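Local coordinates for protein putative secreted lipase (Streptomyces sp. W007, PDB 5H6B) that probably hydrolyses triacylglycerols to fatty acids, acting as a thermostable secreted lipase of the alpha/beta-hydrolase kind, at residues Y20-P24 against K93-T98; K102-H108 against V128-I134. One frame throughout, in Å; residues are numbered along the deposited sequence.

Contact 1 of 2, residues Y20-P24 against K93-T98; sequences YSCKP and KVLDAT
Tyr20 to Pro24 have no regular structure and run past the C-terminal end of helix 80-98, where the backbones come closest at Lys23 and Thr98, with 5.3 Å between their CA atoms. In this alpha/beta-hydrolase fold the helix packs against the sheet and leads on to strand 103-108, and the N-terminal loop lies against the helix's last turn. At one end of the contact the Tyr20 ring leans on the helix. The methyl of Ala97 sits at the ring edge, close to the ring plane, with CB 4.2 Å from CD2 of Tyr20, while CG2 of Val94 approaches CE2 obliquely. Phe61 of strand 59-63 meets the same ring and also touches Val94 and Thr98, so loop, helix and sheet share one apolar patch. At the other end Pro24 lies across Thr98 at about a right angle, its CD 3.8 Å from Thr98 CB. Lys23 bends at chi2 (77°) and brings NZ to the carbonyl O of Ala97, a weak hydrogen bond of 3.3 Å near the helix end. Between the two ends, Cys22 is tied to Cys59 by a disulfide, which fixes the loop to strand 59-63. Thr98 turns its methyl to the loop, CG2 lying 3.7 Å from Cys22 O, and its hydroxyl back to the helix: with OG1 set between the backbone N and the carbonyl carbon (chi1 53°), it donates to Val94 O at 2.7 Å, from the opposite face of that carbonyl to Thr98 N.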
loop_
_atom_site.group_PDB
_atom_site.type_symbol
_atom_site.label_atom_id
_atom_site.label_comp_id
_atom_site.label_asym_id
_atom_site.label_seq_id
_atom_site.Cartn_x
_atom_site.Cartn_y
_atom_site.Cartn_z
ATOM N N TYR A 20 -14.176 13.521 -6.049
ATOM C CA TYR A 20 -13.629 13.800 -7.388
ATOM C C TYR A 20 -13.715 15.261 -7.872
ATOM O O TYR A 20 -13.278 15.555 -8.973
ATOM C CB TYR A 20 -14.243 12.837 -8.417
ATOM C CG TYR A 20 -13.742 11.423 -8.198
ATOM C CD1 TYR A 20 -14.376 10.553 -7.290
ATOM C CD2 TYR A 20 -12.599 10.965 -8.862
ATOM C CE1 TYR A 20 -13.897 9.266 -7.077
ATOM C CE2 TYR A 20 -12.109 9.680 -8.653
ATOM C CZ TYR A 20 -12.756 8.835 -7.766
ATOM O OH TYR A 20 -12.247 7.575 -7.573
ATOM N N SER A 21 -14.265 16.162 -7.059
ATOM C CA SER A 21 -14.144 17.600 -7.297
ATOM C C SER A 21 -12.915 18.192 -6.576
ATOM O O SER A 21 -12.640 19.384 -6.718
ATOM C CB SER A 21 -15.425 18.318 -6.864
ATOM O OG SER A 21 -15.464 18.481 -5.453
ATOM N N CYS A 22 -12.178 17.367 -5.825
ATOM C CA CYS A 22 -10.985 17.818 -5.104
ATOM C C CYS A 22 -9.885 18.243 -6.082
ATOM O O CYS A 22 -9.684 17.608 -7.132
ATOM C CB CYS A 22 -10.449 16.735 -4.143
ATOM S SG CYS A 22 -9.450 17.365 -2.768
ATOM N N LYS A 23 -9.217 19.344 -5.727
ATOM C CA LYS A 23 -8.133 19.935 -6.514
ATOM C C LYS A 23 -6.935 20.120 -5.578
ATOM O O LYS A 23 -7.007 20.925 -4.638
ATOM C CB LYS A 23 -8.558 21.282 -7.138
ATOM C CG LYS A 23 -8.876 21.212 -8.632
ATOM C CD LYS A 23 -10.241 20.598 -8.924
ATOM C CE LYS A 23 -10.296 20.041 -10.339
ATOM N NZ LYS A 23 -11.629 19.449 -10.651
ATOM N N PRO A 24 -5.851 19.347 -5.804
ATOM C CA PRO A 24 -4.667 19.409 -4.943
ATOM C C PRO A 24 -4.131 20.830 -4.797
ATOM O O PRO A 24 -3.955 21.518 -5.801
ATOM C CB PRO A 24 -3.645 18.536 -5.683
ATOM C CG PRO A 24 -4.447 17.597 -6.488
ATOM C CD PRO A 24 -5.727 18.295 -6.834
ATOM N N LYS A 93 -7.968 7.821 -13.979
ATOM C CA LYS A 93 -9.233 8.466 -13.590
ATOM C C LYS A 93 -9.073 9.557 -12.525
ATOM O O LYS A 93 -9.756 10.592 -12.573
ATOM C CB LYS A 93 -10.199 7.380 -13.107
ATOM C CG LYS A 93 -11.588 7.821 -12.666
ATOM C CD LYS A 93 -12.415 6.628 -12.191
ATOM C CE LYS A 93 -12.467 5.519 -13.241
ATOM N NZ LYS A 93 -13.642 4.624 -13.084
ATOM N N VAL A 94 -8.177 9.330 -11.569
ATOM C CA VAL A 94 -7.877 10.335 -10.531
ATOM C C VAL A 94 -7.093 11.530 -11.124
ATOM O O VAL A 94 -7.331 12.694 -10.756
ATOM C CB VAL A 94 -7.114 9.696 -9.326
ATOM C CG1 VAL A 94 -6.636 10.743 -8.333
ATOM C CG2 VAL A 94 -7.989 8.680 -8.599
ATOM N N LEU A 95 -6.154 11.237 -12.020
ATOM C CA LEU A 95 -5.386 12.293 -12.698
ATOM C C LEU A 95 -6.251 13.087 -13.695
ATOM O O LEU A 95 -6.230 14.321 -13.667
ATOM C CB LEU A 95 -4.128 11.716 -13.363
ATOM C CG LEU A 95 -3.107 11.114 -12.379
ATOM C CD1 LEU A 95 -1.863 10.607 -13.105
ATOM C CD2 LEU A 95 -2.718 12.106 -11.293
ATOM N N ASP A 96 -7.037 12.386 -14.523
ATOM C CA ASP A 96 -8.021 13.024 -15.432
ATOM C C ASP A 96 -8.939 14.005 -14.698
ATOM O O ASP A 96 -9.258 15.043 -15.242
ATOM C CB ASP A 96 -8.880 11.986 -16.191
ATOM C CG ASP A 96 -8.090 11.197 -17.252
ATOM O OD1 ASP A 96 -6.906 11.511 -17.516
ATOM O OD2 ASP A 96 -8.656 10.239 -17.829
ATOM N N ALA A 97 -9.332 13.688 -13.464
ATOM C CA ALA A 97 -10.252 14.519 -12.678
ATOM C C ALA A 97 -9.579 15.664 -11.911
ATOM O O ALA A 97 -10.082 16.793 -11.893
ATOM C CB ALA A 97 -11.036 13.641 -11.713
ATOM N N THR A 98 -8.463 15.369 -11.253
ATOM C CA THR A 98 -7.758 16.377 -10.447
ATOM C C THR A 98 -7.021 17.376 -11.317
ATOM O O THR A 98 -6.860 18.530 -10.924
ATOM C CB THR A 98 -6.729 15.745 -9.467
ATOM O OG1 THR A 98 -5.819 14.874 -10.176
ATOM C CG2 THR A 98 -7.453 14.981 -8.365
#

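Contact 2 of 2, residues K102-H108 against V128-I134; sequences KADLVGH and VNALVGI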
loop_
_atom_site.group_PDB
_atom_site.type_symbol
_atom_site.label_atom_id
_atom_site.label_comp_id
_atom_site.label_asym_id
_atom_site.label_seq_id
_atom_site.Cartn_x
_atom_site.Cartn_y
_atom_site.Cartn_z
ATOM N N LYS A 102 0.959 13.777 -11.625
ATOM C CA LYS A 102 1.320 12.535 -10.956
ATOM C C LYS A 102 0.563 12.364 -9.640
ATOM O O LYS A 102 0.169 13.338 -8.988
ATOM C CB LYS A 102 2.832 12.494 -10.694
ATOM C CG LYS A 102 3.697 12.422 -11.948
ATOM C CD LYS A 102 5.173 12.501 -11.604
ATOM C CE LYS A 102 6.039 11.934 -12.713
ATOM N NZ LYS A 102 7.464 12.240 -12.460
ATOM N N ALA A 103 0.377 11.106 -9.267
ATOM C CA ALA A 103 -0.195 10.733 -7.983
ATOM C C ALA A 103 0.897 10.177 -7.074
ATOM O O ALA A 103 1.911 9.671 -7.561
ATOM C CB ALA A 103 -1.265 9.683 -8.208
ATOM N N ASP A 104 0.706 10.300 -5.760
ATOM C CA ASP A 104 1.485 9.518 -4.790
ATOM C C ASP A 104 0.647 8.309 -4.342
ATOM O O ASP A 104 -0.561 8.430 -4.163
ATOM C CB ASP A 104 1.911 10.382 -3.605
ATOM C CG ASP A 104 3.016 11.381 -3.972
ATOM O OD1 ASP A 104 3.906 11.048 -4.786
ATOM O OD2 ASP A 104 3.010 12.510 -3.447
ATOM N N LEU A 105 1.292 7.149 -4.199
ATOM C CA LEU A 105 0.627 5.894 -3.840
ATOM C C LEU A 105 1.038 5.448 -2.447
ATOM O O LEU A 105 2.224 5.445 -2.130
ATOM C CB LEU A 105 0.963 4.793 -4.856
ATOM C CG LEU A 105 -0.001 4.670 -6.036
ATOM C CD1 LEU A 105 -0.188 5.996 -6.743
ATOM C CD2 LEU A 105 0.485 3.617 -7.015
ATOM N N VAL A 106 0.048 5.100 -1.619
ATOM C CA VAL A 106 0.291 4.463 -0.334
ATOM C C VAL A 106 -0.455 3.135 -0.314
ATOM O O VAL A 106 -1.654 3.094 -0.567
ATOM C CB VAL A 106 -0.158 5.320 0.865
ATOM C CG1 VAL A 106 0.207 4.608 2.168
ATOM C CG2 VAL A 106 0.487 6.703 0.821
ATOM N N GLY A 107 0.258 2.061 0.013
ATOM C CA GLY A 107 -0.320 0.733 0.023
ATOM C C GLY A 107 0.062 -0.123 1.218
ATOM O O GLY A 107 1.190 -0.071 1.701
ATOM N N HIS A 108 -0.883 -0.934 1.670
ATOM C CA HIS A 108 -0.684 -1.834 2.802
ATOM C C HIS A 108 -0.592 -3.256 2.300
ATOM O O HIS A 108 -1.482 -3.707 1.562
ATOM C CB HIS A 108 -1.865 -1.711 3.777
ATOM C CG HIS A 108 -1.731 -2.563 5.007
ATOM N ND1 HIS A 108 -2.811 -2.937 5.777
ATOM C CD2 HIS A 108 -0.649 -3.139 5.579
ATOM C CE1 HIS A 108 -2.392 -3.688 6.778
ATOM N NE2 HIS A 108 -1.086 -3.827 6.676
ATOM N N VAL A 128 3.486 8.320 -11.528
ATOM C CA VAL A 128 3.697 8.177 -10.069
ATOM C C VAL A 128 5.032 8.754 -9.582
ATOM O O VAL A 128 6.106 8.380 -10.058
ATOM C CB VAL A 128 3.597 6.695 -9.624
ATOM C CG1 VAL A 128 3.952 6.521 -8.155
ATOM C CG2 VAL A 128 2.199 6.158 -9.886
ATOM N N ASN A 129 4.935 9.606 -8.571
ATOM C CA ASN A 129 6.082 10.248 -7.934
ATOM C C ASN A 129 6.649 9.387 -6.784
ATOM O O ASN A 129 7.861 9.186 -6.692
ATOM C CB ASN A 129 5.655 11.636 -7.431
ATOM C CG ASN A 129 6.653 12.257 -6.476
ATOM O OD1 ASN A 129 7.730 12.670 -6.878
ATOM N ND2 ASN A 129 6.295 12.344 -5.212
ATOM N N ALA A 130 5.764 8.895 -5.913
ATOM C CA ALA A 130 6.166 8.143 -4.730
ATOM C C ALA A 130 5.261 6.937 -4.466
ATOM O O ALA A 130 4.041 6.985 -4.675
ATOM C CB ALA A 130 6.223 9.049 -3.504
ATOM N N LEU A 131 5.898 5.841 -4.052
ATOM C CA LEU A 131 5.212 4.657 -3.608
ATOM C C LEU A 131 5.641 4.374 -2.183
ATOM O O LEU A 131 6.806 4.033 -1.930
ATOM C CB LEU A 131 5.546 3.455 -4.496
ATOM C CG LEU A 131 4.963 2.107 -4.028
ATOM C CD1 LEU A 131 3.451 2.153 -3.817
ATOM C CD2 LEU A 131 5.332 1.014 -4.999
ATOM N N VAL A 132 4.678 4.483 -1.269
ATOM C CA VAL A 132 4.870 4.177 0.132
ATOM C C VAL A 132 4.187 2.858 0.416
ATOM O O VAL A 132 2.982 2.720 0.207
ATOM C CB VAL A 132 4.280 5.284 1.013
ATOM C CG1 VAL A 132 4.621 5.051 2.477
ATOM C CG2 VAL A 132 4.780 6.642 0.529
ATOM N N GLY A 133 4.977 1.895 0.889
ATOM C CA GLY A 133 4.526 0.559 1.213
ATOM C C GLY A 133 4.566 0.381 2.719
ATOM O O GLY A 133 5.589 0.648 3.340
ATOM N N ILE A 134 3.445 -0.065 3.294
ATOM C CA ILE A 134 3.344 -0.378 4.700
ATOM C C ILE A 134 3.182 -1.885 4.756
ATOM O O ILE A 134 2.254 -2.432 4.175
ATOM C CB ILE A 134 2.126 0.301 5.365
ATOM C CG1 ILE A 134 2.041 1.777 4.980
ATOM C CG2 ILE A 134 2.213 0.170 6.879
ATOM C CD1 ILE A 134 0.834 2.488 5.560
#
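Leu105 pairs with Leu131 and Val106 with Val132, on neighbouring strands of the parallel central sheet of the alpha/beta-hydrolase fold, where the axes of 103-108 and 130-134 approach to 4.7 Å and diverge by 12°. The main-chain bonds form a ladder: Leu105 N gives to Ala130 O, Val132 N to Leu105 O, Gly107 N to Val132 O and Ile134 N to Gly107 O, each 2.8 Å long. Where the second strand turns a corner at Asn129, the bond from Asn129 N to Ala103 O stretches to 3.2 Å.

The polar side chains meet at that corner. Asn129 CG stands anti to its backbone N (chi1 166°), which sets the amide beside the Asp104 carboxylate. Asn129 ND2 donates to the syn lone pair of Asp104 OD1 at 2.8 Å, with OD1 almost in the amide plane although the two planes are 48° apart. Asp104 OD2 makes a salt bridge to Arg30.

Apolar contacts cover both faces. Leu105 and Val128 cross at about a right angle, CD1 of the leucine 3.9 Å from CG2 of the valine, on the face under helix 115-121; on the other, covered by helix 240-250, Val106 lies beside Val132 and its CG1 meets Ile134 CD1 at 4.0 Å.

At the far end His108 turns an edge to Ile134, CD2 being 3.3 Å from its carbonyl O, while NE2 is hydrogen-bonded to His232 O. With Gly107 opening a probable nucleophile elbow, this pairing would hold the strand that presents the likely catalytic serine.

In the fold
From the N terminus, the chain leaves the short edge strand 16-17 and passes through 20-24, then builds strands 32-35 and 59-63 before helix 80-98 brings 93-98 back to that loop. Contact 1 thus closes a long loop at the sheet margin. A short connection leads to strand 103-108, and after helices 110-113 and 115-121 the chain returns as 128-134, a right-handed beta-alpha-beta crossover that contact 2 completes mid-sheet. The two loops follow in series, neither enclosing nor crossing the other. Their centres lie 16 Å apart, yet they touch: Leu95 CD2 packs on the backbone of Lys102 and Ala103, joining the helix end to the next strand.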